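Local coordinates for protein tRNA dimethylallyltransferase (Bacillus halodurans, PDB 3EXA) that probably transfers a dimethylallyl group from dimethylallyl diphosphate to adenosine 37 of tRNAs that read codons beginning with uridine, at residues Thr19-Met22 and Leu23-Leu27; Ile208-Arg211 and Val212-Val216; Lys225-Tyr228 and Asp229-Ile232; Met246-Leu250 and Asp251-Thr255; Ser267-Tyr270 and Ala271-Gln274. All coordinates share one frame; numbering follows the deposited sequence.

Contact 1 (Thr19-Met22 and Leu23-Leu27); sequences TSVM and LAKRL
Met22, a selenomethionine, and Lys25 lie alongside each other on one flank of helix 16-25 and point the same way. The terminal methyl CE of Met22 presses on CE of Lys25 at 3.4 Å, tighter than usual for two carbons. The selenomethionine chain is folded at chi2 (-59°), which turns its end along the lysine instead of straight out from the helix. CD of Arg26 lies 3.3 Å from Met22 O. Lys25 in turn lays its chain over a carbonyl, with CG 3.0 Å from Val21 O, while its N gives that oxygen only a weak bond. Earlier in the same turn, Leu23 N donates to Thr19 O at 3.1 Å, and CG of Leu23 sits equally close to the same oxygen. Ala24 N bonds to Ser20 O at 3.0 Å. The helix starts within what is probably the P-loop (Walker A), the predicted ATP site, and its first turn is tied back to that loop: Thr19 OG1 bonds to Gly15 O, and Ser20 OG to the carbonyls of Lys16 and Thr17. Further out, Leu23 is wedged between Ile8 and Phe96 of the parallel sheet and Ile298 of helix 294-317, and Lys25 NZ forms a salt bridge with Asp56.

Contact 2 (Ile208-Arg211 and Val212-Val216); sequences INRR and VDQMV
Arg210 and Asp213, one turn apart on helix 201-218, meet through a water rather than directly. The water donates to Asp213 OD2 at 3.1 Å and accepts a weak bond from Arg210 NH1, whose guanidinium plane stands 51° from the carboxylate. Each charge has a firmer partner elsewhere: Arg210 NH1 forms a salt bridge with Glu217, and Asp213 OD1 one with Lys264 of helix 256-279. Asn209 OD1 is likewise taken, by Arg268. Four i to i-4 backbone bonds join the two segments, with Asp213 N reaching Asn209 O at 3.0 Å and Gln214 N reaching Arg210 O at 2.8 Å; Val212 N and Met215 N pair with Ile208 O and Arg211 O. CG of Gln214 lies over one face of the Arg210 guanidinium, 3.9 Å above its plane, and the amide is turned 77° from that plane. Arg211 differs. The methyl CE of Met215, a selenomethionine, sits over a face of its guanidinium, 3.9 Å from NH2, and its NE is buried with no partner anywhere in the model. This side chain also touches Thr12, which places it near the likely substrate site. The Asp213 charge thus links this helix to helix 256-279, whereas Arg210 pairs within its own helix, and NE of Arg211, buried beside the Met215 methyl, probably carries a desolvation cost.

Contact 3 (Lys225-Tyr228 and Asp229-Ile232); sequences KKLY and DRGI
Tyr228 and Arg230 carry the flat groups where helix 220-229 ends. The Tyr228 ring has the N of Asp229 obliquely beside it; with CG anti to the backbone N (chi1 -166°), the ring swings out to helix 244-251, where it meets Tyr247 edge-to-face. On one face of the Arg230 guanidinium lies CD1 of Ile232, 3.5 Å above the plane and displaced toward the rim. The arginine begins its path to that methyl by passing CG across Leu227 O at 3.1 Å. The same carbonyl oxygen takes a 3.0 Å bond from Ile232 N, nearly along the C=O axis, and CB of Ile232 stands 3.2 Å from it, so a polar atom is gripped and shielded at once. Gly231 N reaches Tyr228 O at 3.0 Å from well above the carbonyl plane. Across the same exit, Leu227 CB and Ile232 CB are in apolar contact at 4.4 Å. Two bonds back into the last turn, a glycine of positive phi (91°) at which a side chain would jam against the preceding carbonyl, and an apolar pair bridging helix and exit together make a Schellman motif, here ending the helix.

Contact 4 (Met246-Leu250 and Asp251-Thr255); sequences MYDYL and DGNVT
Asn253 N turns back to Asp248 O in a 2.9 Å bond with an N-H...O angle of 161°, the straightest bond between the two segments. Gly252 N bonds to Tyr249 O at 2.7 Å, but stands above the carbonyl plane, and Asp251 N closes the last regular turn on Tyr247 O at 2.8 Å. The first two bonds, with the positive phi of Gly252 (82°), form the Schellman motif that ends helix 244-251. Asp251 folds its carboxylate back over the turn, CG lying 3.2 Å from Tyr247 O, and its two oxygens are used outside: OD1 in a salt bridge with Arg233 and OD2 by the hydroxyl of Tyr228. With an alanine here, Arg233 would probably lose this charged mate and the Tyr228 hydroxyl its acceptor, leaving that ring held less firmly. Tyr247 OH, meanwhile, bonds to Ile232 O, a second tie to helix 220-229 and its exit. Packing comes mainly from Val254. Its CG2 is turned back toward the helix, 3.6 Å from Asp248 CB. Val254 O accepts a CA-H...O contact from Tyr249 (3.5 Å from CA) and lies at the edge of the Tyr249 ring, near its plane. At Thr255 the chain starts helix 256-279: the threonine is its N-cap, and Thr255 N bonds to the Glu258 carboxylate, as in a capping box.

Contact 5 (Ser267-Tyr270 and Ala271-Gln274); sequences SRRY and AKRQ
Tyr270 and Gln274 form the tight side of this turn of helix 256-279, running side by side in the same direction. CG of Gln274 lies over one face of the tyrosine ring in a CH-pi contact, 4.0 Å from the centroid and 29° off the normal, with CE1 of the ring its nearest ring atom at 3.5 Å. Chi1 of Tyr270 (179°) carries the ring along the helix toward the glutamine, whose amide plane is within 8° of the ring plane. Ala271 is packed too: its N donates to Ser267 O at 3.2 Å and weakly to Arg268 O, and its methyl rests on Pro11 and Ile208. The other side is looser and more exposed. Arg269 and Lys272 run side by side with NZ of Lys272 4.1 Å from CG of Arg269, and Arg273 reaches Ser133 of the second subunit. Replacing Tyr270 with an alanine would probably open a gap beside Thr101 and Ile241 and leave the Gln274 chain free to turn. Residues 272-279 belong to a region that probably contacts substrate tRNA, as does Thr101, which both Tyr270 and Gln274 touch.

Overall arrangement
From the N terminus the five contacts follow in series; none nests within or crosses another, and each closes only a turn of helix or a helix end. Contact 1 lies in the helix that starts in the probable P-loop, packed on the parallel sheet, and touches none of the others. Contact 2 sits on helix 201-218 and meets contact 5, where this helix and helix 256-279 pack together. Contacts 3 and 4 end the successive helices 220-229 and 244-251 and touch, their centres about 13 Å apart. Contact 4 then leads into helix 256-279, which brings the chain back from this outlying helical group to contact 5, nearer the centre of the chain.

Contact 1 (Thr19-Met22 and Leu23-Leu27)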
loop_
_atom_site.group_PDB
_atom_site.type_symbol
_atom_site.label_atom_id
_atom_site.label_comp_id
_atom_site.label_asym_id
_atom_site.label_seq_id
_atom_site.Cartn_x
_atom_site.Cartn_y
_atom_site.Cartn_z
ATOM N N THR A 19 38.216 -16.741 11.990
ATOM C CA THR A 19 37.670 -18.076 12.076
ATOM C C THR A 19 36.872 -18.423 10.831
ATOM O O THR A 19 36.811 -19.584 10.435
ATOM C CB THR A 19 36.813 -18.280 13.347
ATOM O OG1 THR A 19 35.587 -17.560 13.234
ATOM C CG2 THR A 19 37.565 -17.781 14.551
ATOM N N SER A 20 36.292 -17.418 10.186
ATOM C CA SER A 20 35.513 -17.668 8.983
ATOM C C SER A 20 36.362 -17.939 7.741
ATOM O O SER A 20 35.987 -18.760 6.914
ATOM C CB SER A 20 34.549 -16.505 8.706
ATOM O OG SER A 20 35.239 -15.282 8.541
ATOM N N VAL A 21 37.497 -17.267 7.588
ATOM C CA VAL A 21 38.306 -17.519 6.405
ATOM C C VAL A 21 38.992 -18.871 6.512
ATOM O O VAL A 21 39.242 -19.518 5.500
ATOM C CB VAL A 21 39.385 -16.437 6.189
ATOM C CG1 VAL A 21 38.769 -15.049 6.351
ATOM C CG2 VAL A 21 40.524 -16.636 7.160
HETATM N N MSE A 22 39.298 -19.291 7.738
HETATM C CA MSE A 22 39.961 -20.577 7.968
HETATM C C MSE A 22 38.972 -21.715 7.757
HETATM O O MSE A 22 39.342 -22.793 7.309
HETATM C CB MSE A 22 40.537 -20.649 9.389
HETATM C CG MSE A 22 41.773 -19.755 9.653
HETATM SE SE MSE A 22 43.371 -20.062 8.539
HETATM C CE MSE A 22 43.509 -18.341 7.623
ATOM N N LEU A 23 37.713 -21.467 8.090
ATOM C CA LEU A 23 36.688 -22.463 7.906
ATOM C C LEU A 23 36.374 -22.600 6.425
ATOM O O LEU A 23 36.132 -23.698 5.930
ATOM C CB LEU A 23 35.425 -22.064 8.658
ATOM C CG LEU A 23 35.447 -22.353 10.151
ATOM C CD1 LEU A 23 34.157 -21.870 10.774
ATOM C CD2 LEU A 23 35.615 -23.851 10.382
ATOM N N ALA A 24 36.385 -21.482 5.714
ATOM C CA ALA A 24 36.073 -21.487 4.288
ATOM C C ALA A 24 37.184 -22.096 3.440
ATOM O O ALA A 24 36.950 -22.524 2.306
ATOM C CB ALA A 24 35.773 -20.070 3.815
ATOM N N LYS A 25 38.391 -22.137 3.992
ATOM C CA LYS A 25 39.531 -22.702 3.287
ATOM C C LYS A 25 39.418 -24.217 3.183
ATOM O O LYS A 25 39.492 -24.788 2.093
ATOM C CB LYS A 25 40.831 -22.331 3.999
ATOM C CG LYS A 25 41.255 -20.890 3.811
ATOM C CD LYS A 25 42.455 -20.578 4.681
ATOM C CE LYS A 25 42.987 -19.183 4.411
ATOM N NZ LYS A 25 43.568 -19.075 3.040
ATOM N N ARG A 26 39.232 -24.873 4.318
ATOM C CA ARG A 26 39.121 -26.324 4.312
ATOM C C ARG A 26 37.707 -26.802 3.993
ATOM O O ARG A 26 37.428 -27.997 4.034
ATOM C CB ARG A 26 39.582 -26.879 5.660
ATOM C CG ARG A 26 38.916 -26.215 6.837
ATOM C CD ARG A 26 39.898 -25.981 7.981
ATOM N NE ARG A 26 40.170 -27.159 8.802
ATOM C CZ ARG A 26 40.797 -27.103 9.976
ATOM N NH1 ARG A 26 41.015 -28.207 10.686
ATOM N NH2 ARG A 26 41.202 -25.928 10.441
ATOM N N LEU A 27 36.820 -25.874 3.655
ATOM C CA LEU A 27 35.449 -26.228 3.333
ATOM C C LEU A 27 35.083 -25.681 1.960
ATOM O O LEU A 27 33.908 -25.626 1.601
ATOM C CB LEU A 27 34.509 -25.659 4.396
ATOM C CG LEU A 27 33.602 -26.634 5.165
ATOM C CD1 LEU A 27 34.407 -27.797 5.705
ATOM C CD2 LEU A 27 32.921 -25.895 6.302
#

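Contact 2 (Ile208-Arg211 and Val212-Val216)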
loop_
_atom_site.group_PDB
_atom_site.type_symbol
_atom_site.label_atom_id
_atom_site.label_comp_id
_atom_site.label_asym_id
_atom_site.label_seq_id
_atom_site.Cartn_x
_atom_site.Cartn_y
_atom_site.Cartn_z
ATOM N N ILE A 208 37.195 -4.229 22.505
ATOM C CA ILE A 208 36.362 -3.283 21.779
ATOM C C ILE A 208 36.924 -1.864 21.952
ATOM O O ILE A 208 36.938 -1.082 21.001
ATOM C CB ILE A 208 34.884 -3.371 22.243
ATOM C CG1 ILE A 208 34.287 -4.714 21.780
ATOM C CG2 ILE A 208 34.068 -2.196 21.706
ATOM C CD1 ILE A 208 32.894 -4.998 22.272
ATOM N N ASN A 209 37.409 -1.541 23.149
ATOM C CA ASN A 209 37.988 -0.225 23.388
ATOM C C ASN A 209 39.276 -0.071 22.589
ATOM O O ASN A 209 39.542 0.981 21.997
ATOM C CB ASN A 209 38.306 -0.007 24.866
ATOM C CG ASN A 209 37.082 -0.071 25.749
ATOM O OD1 ASN A 209 35.993 0.377 25.379
ATOM N ND2 ASN A 209 37.258 -0.617 26.938
ATOM N N ARG A 210 40.086 -1.115 22.577
ATOM C CA ARG A 210 41.329 -1.062 21.830
ATOM C C ARG A 210 41.013 -0.959 20.330
ATOM O O ARG A 210 41.739 -0.317 19.572
ATOM C CB ARG A 210 42.184 -2.302 22.134
ATOM C CG ARG A 210 43.377 -2.489 21.213
ATOM C CD ARG A 210 44.245 -1.258 21.195
ATOM N NE ARG A 210 45.392 -1.430 20.310
ATOM C CZ ARG A 210 46.172 -0.433 19.910
ATOM N NH1 ARG A 210 45.919 0.804 20.319
ATOM N NH2 ARG A 210 47.200 -0.670 19.108
ATOM N N ARG A 211 39.924 -1.579 19.901
ATOM C CA ARG A 211 39.555 -1.491 18.500
ATOM C C ARG A 211 39.310 -0.017 18.184
ATOM O O ARG A 211 39.721 0.476 17.133
ATOM C CB ARG A 211 38.291 -2.301 18.222
ATOM C CG ARG A 211 38.340 -3.144 16.956
ATOM C CD ARG A 211 37.314 -2.696 15.918
ATOM N NE ARG A 211 36.032 -2.305 16.511
ATOM C CZ ARG A 211 34.857 -2.397 15.890
ATOM N NH1 ARG A 211 33.746 -2.007 16.503
ATOM N NH2 ARG A 211 34.789 -2.907 14.665
ATOM N N VAL A 212 38.650 0.692 19.100
ATOM C CA VAL A 212 38.356 2.114 18.895
ATOM C C VAL A 212 39.628 2.946 18.784
ATOM O O VAL A 212 39.780 3.760 17.867
ATOM C CB VAL A 212 37.474 2.686 20.031
ATOM C CG1 VAL A 212 37.311 4.199 19.867
ATOM C CG2 VAL A 212 36.125 2.024 19.998
ATOM N N ASP A 213 40.539 2.749 19.729
ATOM C CA ASP A 213 41.787 3.478 19.696
ATOM C C ASP A 213 42.447 3.170 18.356
ATOM O O ASP A 213 42.945 4.073 17.681
ATOM C CB ASP A 213 42.708 3.042 20.836
ATOM C CG ASP A 213 42.054 3.152 22.197
ATOM O OD1 ASP A 213 41.274 4.098 22.436
ATOM O OD2 ASP A 213 42.341 2.282 23.048
ATOM N N GLN A 214 42.452 1.899 17.963
ATOM C CA GLN A 214 43.060 1.533 16.683
ATOM C C GLN A 214 42.492 2.386 15.556
ATOM O O GLN A 214 43.240 2.878 14.717
ATOM C CB GLN A 214 42.812 0.067 16.358
ATOM C CG GLN A 214 43.980 -0.848 16.605
ATOM C CD GLN A 214 43.582 -2.297 16.402
ATOM O OE1 GLN A 214 43.020 -2.655 15.361
ATOM N NE2 GLN A 214 43.856 -3.137 17.395
HETATM N N MSE A 215 41.174 2.553 15.539
HETATM C CA MSE A 215 40.539 3.360 14.508
HETATM C C MSE A 215 41.026 4.803 14.575
HETATM O O MSE A 215 41.274 5.431 13.545
HETATM C CB MSE A 215 39.018 3.353 14.657
HETATM C CG MSE A 215 38.391 1.981 14.600
HETATM SE SE MSE A 215 36.471 2.013 14.797
HETATM C CE MSE A 215 36.069 0.601 13.525
ATOM N N VAL A 216 41.156 5.333 15.786
ATOM C CA VAL A 216 41.615 6.700 15.928
ATOM C C VAL A 216 43.045 6.798 15.422
ATOM O O VAL A 216 43.397 7.756 14.749
ATOM C CB VAL A 216 41.547 7.167 17.380
ATOM C CG1 VAL A 216 42.095 8.573 17.494
ATOM C CG2 VAL A 216 40.111 7.112 17.863
HETATM O O HOH W 1 45.315 1.557 23.378
#

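Contact 3 (Lys225-Tyr228 and Asp229-Ile232)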
loop_
_atom_site.group_PDB
_atom_site.type_symbol
_atom_site.label_atom_id
_atom_site.label_comp_id
_atom_site.label_asym_id
_atom_site.label_seq_id
_atom_site.Cartn_x
_atom_site.Cartn_y
_atom_site.Cartn_z
ATOM N N LYS A 225 36.059 13.368 8.580
ATOM C CA LYS A 225 36.183 14.697 7.983
ATOM C C LYS A 225 36.002 14.696 6.477
ATOM O O LYS A 225 35.464 15.652 5.915
ATOM C CB LYS A 225 37.532 15.335 8.324
ATOM C CG LYS A 225 37.688 15.723 9.782
ATOM C CD LYS A 225 39.063 16.324 10.060
ATOM C CE LYS A 225 39.295 17.614 9.302
ATOM N NZ LYS A 225 40.710 18.045 9.465
ATOM N N LYS A 226 36.449 13.644 5.805
ATOM C CA LYS A 226 36.291 13.596 4.356
ATOM C C LYS A 226 34.810 13.458 3.984
ATOM O O LYS A 226 34.332 14.147 3.089
ATOM C CB LYS A 226 37.109 12.444 3.768
ATOM C CG LYS A 226 38.618 12.596 3.952
ATOM C CD LYS A 226 39.372 11.422 3.333
ATOM C CE LYS A 226 40.880 11.580 3.476
ATOM N NZ LYS A 226 41.628 10.407 2.934
ATOM N N LEU A 227 34.083 12.582 4.673
ATOM C CA LEU A 227 32.661 12.408 4.395
ATOM C C LEU A 227 31.898 13.670 4.775
ATOM O O LEU A 227 30.926 14.052 4.123
ATOM C CB LEU A 227 32.103 11.238 5.190
ATOM C CG LEU A 227 32.669 9.869 4.802
ATOM C CD1 LEU A 227 32.155 8.834 5.779
ATOM C CD2 LEU A 227 32.258 9.514 3.375
ATOM N N TYR A 228 32.352 14.307 5.845
ATOM C CA TYR A 228 31.741 15.523 6.362
ATOM C C TYR A 228 31.969 16.660 5.376
ATOM O O TYR A 228 31.048 17.399 5.020
ATOM C CB TYR A 228 32.401 15.870 7.697
ATOM C CG TYR A 228 31.667 16.890 8.526
ATOM C CD1 TYR A 228 30.623 16.506 9.372
ATOM C CD2 TYR A 228 32.051 18.231 8.511
ATOM C CE1 TYR A 228 29.983 17.432 10.195
ATOM C CE2 TYR A 228 31.424 19.168 9.323
ATOM C CZ TYR A 228 30.391 18.766 10.167
ATOM O OH TYR A 228 29.778 19.689 10.978
ATOM N N ASP A 229 33.213 16.781 4.934
ATOM C CA ASP A 229 33.591 17.823 3.996
ATOM C C ASP A 229 32.900 17.693 2.649
ATOM O O ASP A 229 32.643 18.695 1.991
ATOM C CB ASP A 229 35.103 17.817 3.790
ATOM C CG ASP A 229 35.706 19.200 3.863
ATOM O OD1 ASP A 229 36.919 19.328 3.592
ATOM O OD2 ASP A 229 34.972 20.158 4.195
ATOM N N ARG A 230 32.605 16.472 2.217
ATOM C CA ARG A 230 31.946 16.341 0.929
ATOM C C ARG A 230 30.465 16.631 1.061
ATOM O O ARG A 230 29.732 16.615 0.074
ATOM C CB ARG A 230 32.177 14.956 0.313
ATOM C CG ARG A 230 31.726 13.790 1.157
ATOM C CD ARG A 230 31.773 12.486 0.365
ATOM N NE ARG A 230 30.773 12.439 -0.706
ATOM C CZ ARG A 230 30.504 11.350 -1.422
ATOM N NH1 ARG A 230 31.160 10.225 -1.180
ATOM N NH2 ARG A 230 29.579 11.382 -2.371
ATOM N N GLY A 231 30.024 16.907 2.286
ATOM C CA GLY A 231 28.623 17.226 2.505
ATOM C C GLY A 231 27.671 16.091 2.838
ATOM O O GLY A 231 26.462 16.269 2.730
ATOM N N ILE A 232 28.190 14.929 3.241
ATOM C CA ILE A 232 27.336 13.783 3.592
ATOM C C ILE A 232 26.711 14.005 4.984
ATOM O O ILE A 232 27.423 14.216 5.968
ATOM C CB ILE A 232 28.153 12.455 3.626
ATOM C CG1 ILE A 232 28.727 12.128 2.238
ATOM C CG2 ILE A 232 27.277 11.317 4.080
ATOM C CD1 ILE A 232 27.684 11.955 1.150
#

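Contact 4 (Met246-Leu250 and Asp251-Thr255)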
loop_
_atom_site.group_PDB
_atom_site.type_symbol
_atom_site.label_atom_id
_atom_site.label_comp_id
_atom_site.label_asym_id
_atom_site.label_seq_id
_atom_site.Cartn_x
_atom_site.Cartn_y
_atom_site.Cartn_z
HETATM N N MSE A 246 31.842 11.113 15.741
HETATM C CA MSE A 246 32.769 12.080 15.178
HETATM C C MSE A 246 31.991 13.287 14.637
HETATM O O MSE A 246 32.437 14.427 14.758
HETATM C CB MSE A 246 33.612 11.435 14.073
HETATM C CG MSE A 246 34.568 10.365 14.583
HETATM SE SE MSE A 246 35.776 10.997 16.002
HETATM C CE MSE A 246 35.004 10.018 17.503
ATOM N N TYR A 247 30.818 13.051 14.059
ATOM C CA TYR A 247 30.035 14.162 13.542
ATOM C C TYR A 247 29.638 15.152 14.646
ATOM O O TYR A 247 29.638 16.366 14.426
ATOM C CB TYR A 247 28.801 13.655 12.796
ATOM C CG TYR A 247 29.024 13.449 11.312
ATOM C CD1 TYR A 247 28.089 13.913 10.390
ATOM C CD2 TYR A 247 30.158 12.793 10.824
ATOM C CE1 TYR A 247 28.265 13.738 9.020
ATOM C CE2 TYR A 247 30.340 12.608 9.443
ATOM C CZ TYR A 247 29.379 13.090 8.552
ATOM O OH TYR A 247 29.519 12.942 7.187
ATOM N N ASP A 248 29.295 14.661 15.831
ATOM C CA ASP A 248 28.970 15.587 16.917
ATOM C C ASP A 248 30.212 16.418 17.224
ATOM O O ASP A 248 30.119 17.618 17.475
ATOM C CB ASP A 248 28.535 14.838 18.179
ATOM C CG ASP A 248 27.118 14.328 18.086
ATOM O OD1 ASP A 248 26.187 15.145 17.900
ATOM O OD2 ASP A 248 26.925 13.105 18.198
ATOM N N TYR A 249 31.377 15.774 17.218
ATOM C CA TYR A 249 32.630 16.482 17.473
ATOM C C TYR A 249 32.850 17.552 16.401
ATOM O O TYR A 249 33.122 18.712 16.712
ATOM C CB TYR A 249 33.823 15.513 17.468
ATOM C CG TYR A 249 35.153 16.213 17.263
ATOM C CD1 TYR A 249 35.663 17.081 18.233
ATOM C CD2 TYR A 249 35.882 16.048 16.078
ATOM C CE1 TYR A 249 36.858 17.768 18.033
ATOM C CE2 TYR A 249 37.082 16.733 15.866
ATOM C CZ TYR A 249 37.560 17.593 16.852
ATOM O OH TYR A 249 38.729 18.289 16.672
ATOM N N LEU A 250 32.732 17.147 15.139
ATOM C CA LEU A 250 32.917 18.055 14.009
ATOM C C LEU A 250 31.922 19.220 14.048
ATOM O O LEU A 250 32.232 20.317 13.595
ATOM C CB LEU A 250 32.777 17.272 12.697
ATOM C CG LEU A 250 34.017 16.821 11.917
ATOM C CD1 LEU A 250 35.245 16.738 12.794
ATOM C CD2 LEU A 250 33.705 15.481 11.262
ATOM N N ASP A 251 30.728 18.963 14.581
ATOM C CA ASP A 251 29.688 19.977 14.716
ATOM C C ASP A 251 30.047 20.876 15.888
ATOM O O ASP A 251 29.479 21.955 16.045
ATOM C CB ASP A 251 28.326 19.339 15.010
ATOM C CG ASP A 251 27.628 18.822 13.768
ATOM O OD1 ASP A 251 26.586 18.143 13.925
ATOM O OD2 ASP A 251 28.105 19.098 12.642
ATOM N N GLY A 252 30.967 20.411 16.727
ATOM C CA GLY A 252 31.387 21.190 17.876
ATOM C C GLY A 252 30.453 21.078 19.062
ATOM O O GLY A 252 30.425 21.960 19.920
ATOM N N ASN A 253 29.696 19.988 19.119
ATOM C CA ASN A 253 28.744 19.751 20.202
ATOM C C ASN A 253 29.370 18.995 21.366
ATOM O O ASN A 253 28.843 19.003 22.475
ATOM C CB ASN A 253 27.549 18.944 19.684
ATOM C CG ASN A 253 26.640 19.748 18.767
ATOM O OD1 ASN A 253 25.882 19.175 17.984
ATOM N ND2 ASN A 253 26.700 21.069 18.867
ATOM N N VAL A 254 30.489 18.331 21.101
ATOM C CA VAL A 254 31.186 17.555 22.117
ATOM C C VAL A 254 32.689 17.627 21.863
ATOM O O VAL A 254 33.118 17.785 20.721
ATOM C CB VAL A 254 30.745 16.053 22.075
ATOM C CG1 VAL A 254 29.259 15.919 22.437
ATOM C CG2 VAL A 254 31.001 15.477 20.678
ATOM N N THR A 255 33.478 17.518 22.927
ATOM C CA THR A 255 34.932 17.550 22.814
ATOM C C THR A 255 35.424 16.235 22.200
ATOM O O THR A 255 34.744 15.213 22.291
ATOM C CB THR A 255 35.590 17.691 24.197
ATOM O OG1 THR A 255 35.329 16.506 24.969
ATOM C CG2 THR A 255 35.023 18.895 24.938
#

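Contact 5 (Ser267-Tyr270 and Ala271-Gln274)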
loop_
_atom_site.group_PDB
_atom_site.type_symbol
_atom_site.label_atom_id
_atom_site.label_comp_id
_atom_site.label_asym_id
_atom_site.label_seq_id
_atom_site.Cartn_x
_atom_site.Cartn_y
_atom_site.Cartn_z
ATOM N N SER A 267 29.931 1.429 21.207
ATOM C CA SER A 267 30.429 0.200 20.594
ATOM C C SER A 267 30.213 -1.000 21.515
ATOM O O SER A 267 29.900 -2.100 21.051
ATOM C CB SER A 267 31.920 0.309 20.255
ATOM O OG SER A 267 32.150 1.173 19.154
ATOM N N ARG A 268 30.392 -0.793 22.818
ATOM C CA ARG A 268 30.196 -1.871 23.778
ATOM C C ARG A 268 28.708 -2.181 23.910
ATOM O O ARG A 268 28.315 -3.346 23.943
ATOM C CB ARG A 268 30.761 -1.494 25.152
ATOM C CG ARG A 268 32.277 -1.369 25.204
ATOM C CD ARG A 268 32.722 -1.205 26.649
ATOM N NE ARG A 268 32.034 -0.098 27.302
ATOM C CZ ARG A 268 32.514 1.141 27.386
ATOM N NH1 ARG A 268 33.693 1.437 26.857
ATOM N NH2 ARG A 268 31.823 2.085 28.006
ATOM N N ARG A 269 27.894 -1.128 23.976
ATOM C CA ARG A 269 26.440 -1.259 24.099
ATOM C C ARG A 269 25.857 -2.006 22.907
ATOM O O ARG A 269 24.888 -2.757 23.038
ATOM C CB ARG A 269 25.785 0.123 24.154
ATOM C CG ARG A 269 24.843 0.349 25.317
ATOM C CD ARG A 269 25.605 0.874 26.522
ATOM N NE ARG A 269 25.033 2.116 27.035
ATOM C CZ ARG A 269 24.971 3.259 26.358
ATOM N NH1 ARG A 269 24.428 4.331 26.922
ATOM N NH2 ARG A 269 25.449 3.337 25.122
ATOM N N TYR A 270 26.440 -1.770 21.739
ATOM C CA TYR A 270 25.978 -2.398 20.511
ATOM C C TYR A 270 26.383 -3.873 20.436
ATOM O O TYR A 270 25.683 -4.681 19.826
ATOM C CB TYR A 270 26.517 -1.617 19.311
ATOM C CG TYR A 270 26.122 -2.172 17.966
ATOM C CD1 TYR A 270 26.931 -3.099 17.311
ATOM C CD2 TYR A 270 24.944 -1.767 17.344
ATOM C CE1 TYR A 270 26.575 -3.610 16.066
ATOM C CE2 TYR A 270 24.576 -2.271 16.103
ATOM C CZ TYR A 270 25.395 -3.190 15.470
ATOM O OH TYR A 270 25.026 -3.699 14.247
ATOM N N ALA A 271 27.509 -4.221 21.055
ATOM C CA ALA A 271 27.961 -5.608 21.061
ATOM C C ALA A 271 27.010 -6.386 21.967
ATOM O O ALA A 271 26.527 -7.460 21.607
ATOM C CB ALA A 271 29.395 -5.707 21.595
ATOM N N LYS A 272 26.740 -5.830 23.145
ATOM C CA LYS A 272 25.840 -6.464 24.104
ATOM C C LYS A 272 24.462 -6.718 23.479
ATOM O O LYS A 272 23.808 -7.712 23.789
ATOM C CB LYS A 272 25.697 -5.577 25.347
ATOM C CG LYS A 272 24.771 -6.120 26.431
ATOM C CD LYS A 272 24.469 -5.030 27.463
ATOM C CE LYS A 272 23.716 -3.858 26.805
ATOM N NZ LYS A 272 23.500 -2.666 27.686
ATOM N N ARG A 273 24.027 -5.819 22.599
ATOM C CA ARG A 273 22.739 -5.969 21.949
ATOM C C ARG A 273 22.793 -7.007 20.843
ATOM O O ARG A 273 21.825 -7.727 20.615
ATOM C CB ARG A 273 22.267 -4.630 21.385
ATOM C CG ARG A 273 21.196 -3.992 22.239
ATOM C CD ARG A 273 21.170 -2.482 22.140
ATOM N NE ARG A 273 20.207 -1.950 23.097
ATOM C CZ ARG A 273 20.241 -2.192 24.405
ATOM N NH1 ARG A 273 19.317 -1.670 25.202
ATOM N NH2 ARG A 273 21.202 -2.950 24.921
ATOM N N GLN A 274 23.922 -7.092 20.157
ATOM C CA GLN A 274 24.049 -8.064 19.087
ATOM C C GLN A 274 24.071 -9.481 19.655
ATOM O O GLN A 274 23.511 -10.405 19.066
ATOM C CB GLN A 274 25.307 -7.779 18.268
ATOM C CG GLN A 274 25.139 -6.597 17.328
ATOM C CD GLN A 274 24.355 -6.961 16.076
ATOM O OE1 GLN A 274 24.853 -7.696 15.217
ATOM N NE2 GLN A 274 23.122 -6.456 15.969
#